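Local coordinates for RNA polymerase II-associated protein 3 (Homo sapiens, PDB 6FM8), which probably serves as a flexible scaffold that couples HSP90 to the R2TP co-chaperone complex, at residues H24-E29 with L34-I39. Residues are numbered along the deposited sequence; the frame is centred on the assembly and turned at random. Where two conformers were deposited one is given.
Sequences HDFYIE and LLIFEI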
ATOM      1  N   HIS A  24       7.954  -0.508   1.369  1.00 21.04           N
ATOM      2  CA  HIS A  24       8.819   0.671   1.366  1.00 22.85           C
ATOM      3  C   HIS A  24      10.278   0.254   1.617  1.00 24.70           C
ATOM      4  O   HIS A  24      11.172   0.748   0.937  1.00 24.06           O
ATOM      5  CB  HIS A  24       8.330   1.722   2.374  1.00 25.09           C
ATOM      6  CG  HIS A  24       9.208   2.931   2.413  1.00 30.08           C
ATOM      7  ND1 HIS A  24       9.292   3.797   1.338  1.00 32.90           N
ATOM      8  CD2 HIS A  24      10.054   3.348   3.378  1.00 32.97           C
ATOM      9  CE1 HIS A  24      10.175   4.717   1.689  1.00 32.48           C
ATOM     10  NE2 HIS A  24      10.645   4.502   2.912  1.00 32.98           N
ATOM     11  N   ASP A  25      10.511  -0.697   2.538  1.00 21.61           N
ATOM     12  CA  ASP A  25      11.847  -1.242   2.806  1.00 20.84           C
ATOM     13  C   ASP A  25      12.419  -1.894   1.554  1.00 23.93           C
ATOM     14  O   ASP A  25      13.583  -1.651   1.213  1.00 24.02           O
ATOM     15  CB  ASP A  25      11.798  -2.276   3.942  1.00 22.89           C
ATOM     16  CG  ASP A  25      11.760  -1.689   5.330  1.00 29.08           C
ATOM     17  OD1 ASP A  25      11.769  -0.444   5.453  1.00 28.66           O
ATOM     18  OD2 ASP A  25      11.661  -2.474   6.295  1.00 36.12           O
ATOM     19  N   PHE A  26      11.585  -2.696   0.853  1.00 18.38           N
ATOM     20  CA  PHE A  26      11.973  -3.380  -0.390  1.00 17.32           C
ATOM     21  C   PHE A  26      12.259  -2.328  -1.490  1.00 21.80           C
ATOM     22  O   PHE A  26      13.238  -2.470  -2.239  1.00 23.27           O
ATOM     23  CB  PHE A  26      10.852  -4.347  -0.824  1.00 18.72           C
ATOM     24  CG  PHE A  26      11.175  -5.200  -2.028  1.00 20.52           C
ATOM     25  CD1 PHE A  26      11.802  -6.434  -1.878  1.00 24.15           C
ATOM     26  CD2 PHE A  26      10.804  -4.800  -3.302  1.00 22.88           C
ATOM     27  CE1 PHE A  26      12.065  -7.241  -2.985  1.00 25.33           C
ATOM     28  CE2 PHE A  26      11.089  -5.601  -4.417  1.00 25.34           C
ATOM     29  CZ  PHE A  26      11.711  -6.818  -4.249  1.00 24.32           C
ATOM     30  N   TYR A  27      11.441  -1.256  -1.539  1.00 18.01           N
ATOM     31  CA  TYR A  27      11.588  -0.141  -2.493  1.00 17.29           C
ATOM     32  C   TYR A  27      12.980   0.475  -2.369  1.00 23.33           C
ATOM     33  O   TYR A  27      13.695   0.541  -3.362  1.00 24.08           O
ATOM     34  CB  TYR A  27      10.506   0.916  -2.265  1.00 18.81           C
ATOM     35  CG  TYR A  27      10.514   2.086  -3.228  1.00 19.71           C
ATOM     36  CD1 TYR A  27      10.222   1.907  -4.578  1.00 21.53           C
ATOM     37  CD2 TYR A  27      10.740   3.381  -2.775  1.00 20.69           C
ATOM     38  CE1 TYR A  27      10.195   2.988  -5.463  1.00 20.30           C
ATOM     39  CE2 TYR A  27      10.699   4.474  -3.647  1.00 21.70           C
ATOM     40  CZ  TYR A  27      10.418   4.273  -4.987  1.00 25.96           C
ATOM     41  OH  TYR A  27      10.407   5.346  -5.854  1.00 21.75           O
ATOM     42  N   ILE A  28      13.397   0.817  -1.140  1.00 20.95           N
ATOM     43  CA  ILE A  28      14.723   1.385  -0.871  1.00 22.97           C
ATOM     44  C   ILE A  28      15.820   0.354  -1.209  1.00 28.74           C
ATOM     45  O   ILE A  28      16.781   0.690  -1.908  1.00 28.59           O
ATOM     46  CB  ILE A  28      14.797   1.861   0.617  1.00 26.21           C
ATOM     47  CG1 ILE A  28      13.709   2.948   0.946  1.00 27.10           C
ATOM     48  CG2 ILE A  28      16.226   2.314   1.027  1.00 27.75           C
ATOM     49  CD1 ILE A  28      13.665   4.208   0.078  1.00 36.15           C
ATOM     50  N   GLU A  29      15.670  -0.895  -0.722  1.00 27.55           N
ATOM     51  CA  GLU A  29      16.647  -1.976  -0.894  1.00 27.65           C
ATOM     52  C   GLU A  29      16.936  -2.302  -2.370  1.00 31.09           C
ATOM     53  O   GLU A  29      18.081  -2.600  -2.722  1.00 30.06           O
ATOM     54  CB  GLU A  29      16.162  -3.244  -0.178  1.00 29.51           C
ATOM     55  CG  GLU A  29      17.252  -4.271   0.079  1.00 42.38           C
ATOM     56  N   LEU A  34      10.233   1.096 -10.375  1.00 20.29           N
ATOM     57  CA  LEU A  34       8.918   1.686 -10.689  1.00 19.15           C
ATOM     58  C   LEU A  34       7.771   0.759 -10.290  1.00 20.13           C
ATOM     59  O   LEU A  34       6.734   1.247  -9.848  1.00 19.16           O
ATOM     60  CB  LEU A  34       8.811   2.045 -12.187  1.00 18.99           C
ATOM     61  CG  LEU A  34       7.498   2.619 -12.695  1.00 22.48           C
ATOM     62  CD1 LEU A  34       7.197   4.013 -12.098  1.00 21.75           C
ATOM     63  CD2 LEU A  34       7.502   2.695 -14.214  1.00 22.68           C
ATOM     64  N   LEU A  35       7.950  -0.565 -10.435  1.00 17.64           N
ATOM     65  CA  LEU A  35       6.913  -1.528 -10.055  1.00 18.40           C
ATOM     66  C   LEU A  35       6.494  -1.326  -8.587  1.00 20.64           C
ATOM     67  O   LEU A  35       5.301  -1.290  -8.291  1.00 18.92           O
ATOM     68  CB  LEU A  35       7.414  -2.980 -10.270  1.00 18.79           C
ATOM     69  CG  LEU A  35       6.477  -4.104  -9.787  1.00 25.51           C
ATOM     70  CD1 LEU A  35       5.188  -4.123 -10.577  1.00 26.79           C
ATOM     71  CD2 LEU A  35       7.171  -5.468  -9.828  1.00 27.80           C
ATOM     72  N   ILE A  36       7.474  -1.171  -7.690  1.00 17.22           N
ATOM     73  CA  ILE A  36       7.186  -1.043  -6.238  1.00 17.08           C
ATOM     74  C   ILE A  36       6.595   0.328  -5.947  1.00 18.94           C
ATOM     75  O   ILE A  36       5.661   0.434  -5.158  1.00 18.16           O
ATOM     76  CB  ILE A  36       8.441  -1.376  -5.395  1.00 19.89           C
ATOM     77  CG1 ILE A  36       9.024  -2.754  -5.843  1.00 19.75           C
ATOM     78  CG2 ILE A  36       8.138  -1.344  -3.864  1.00 20.64           C
ATOM     79  CD1 ILE A  36       8.058  -4.003  -5.657  1.00 23.08           C
ATOM     80  N   PHE A  37       7.107   1.377  -6.607  1.00 16.47           N
ATOM     81  CA  PHE A  37       6.556   2.725  -6.483  1.00 15.97           C
ATOM     82  C   PHE A  37       5.042   2.714  -6.783  1.00 19.48           C
ATOM     83  O   PHE A  37       4.243   3.306  -6.057  1.00 18.64           O
ATOM     84  CB  PHE A  37       7.282   3.644  -7.496  1.00 17.93           C
ATOM     85  CG  PHE A  37       6.696   5.033  -7.511  1.00 20.13           C
ATOM     86  CD1 PHE A  37       7.090   5.977  -6.573  1.00 23.85           C
ATOM     87  CD2 PHE A  37       5.751   5.399  -8.467  1.00 22.66           C
ATOM     88  CE1 PHE A  37       6.538   7.262  -6.578  1.00 26.00           C
ATOM     89  CE2 PHE A  37       5.186   6.680  -8.460  1.00 25.51           C
ATOM     90  CZ  PHE A  37       5.597   7.604  -7.522  1.00 24.54           C
ATOM     91  N   GLU A  38       4.668   2.051  -7.885  1.00 16.47           N
ATOM     92  CA  GLU A  38       3.275   1.974  -8.310  0.64 16.69           C
ATOM     93  C   GLU A  38       2.396   1.280  -7.254  1.00 20.13           C
ATOM     94  O   GLU A  38       1.285   1.754  -6.982  1.00 18.51           O
ATOM     95  CB  GLU A  38       3.188   1.256  -9.661  0.64 18.33           C
ATOM     96  CG  GLU A  38       3.678   2.118 -10.814  0.64 22.68           C
ATOM     97  N   ILE A  39       2.881   0.191  -6.650  1.00 17.49           N
ATOM     98  CA  ILE A  39       2.099  -0.518  -5.625  1.00 17.00           C
ATOM     99  C   ILE A  39       1.889   0.420  -4.413  1.00 18.91           C
ATOM    100  O   ILE A  39       0.761   0.555  -3.918  1.00 17.70           O
ATOM    101  CB  ILE A  39       2.752  -1.866  -5.221  1.00 19.34           C
ATOM    102  CG1 ILE A  39       2.836  -2.849  -6.434  1.00 20.17           C
ATOM    103  CG2 ILE A  39       1.956  -2.514  -4.075  1.00 19.81           C
ATOM    104  CD1 ILE A  39       3.811  -4.064  -6.185  1.00 21.64           C
TER
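Ile36 straddles the Phe26 and Tyr27 side chains because its first torsion (chi1 -51°) sets CG1 anti to the carbonyl carbon and CG2 anti to the backbone N, sending the two branches to different partners. Phe26 and Tyr27 both carry CG anti to their own backbone N, and as consecutive residues of one helix they flank Ile36 with two rings. The CG1 branch goes to Phe26: Ile36 CD1 lies 3.6 Å from Phe26 CE2, approaching the ring obliquely, while Ile36 CG1 sits at the ring edge, in its plane, 3.7 Å from CD2 of Phe26. The two side chains cross nearly at right angles. The CG2 branch packs against the base of Tyr27, with Ile36 CG2 3.6 Å from Tyr27 CB, and Ile36 CB meets the edge of the tyrosine ring at CD1. These two side chains run past each other in opposite senses. Farther out, Tyr27 lies alongside Phe37, both pointing the same way; Tyr27 CE1 is 3.6 Å from Phe37 CB, and Tyr27 OH comes obliquely to the phenylalanine ring, 3.5 Å from Phe37 CD1. The contact is mainly apolar, the Tyr27 hydroxyl being its polar member; Ile36 is buried, while Phe26 and Phe37 are exposed. Tyr27 also touches Lys32 and Pro33 of the connecting loop. Helices 13-29 and 34-48 form an antiparallel helical hairpin here, their local axes 9.5 Å apart at an angle of 156°, and this contact joins the last turns of the first helix to the opening turns of the second, at the loop end of the pair.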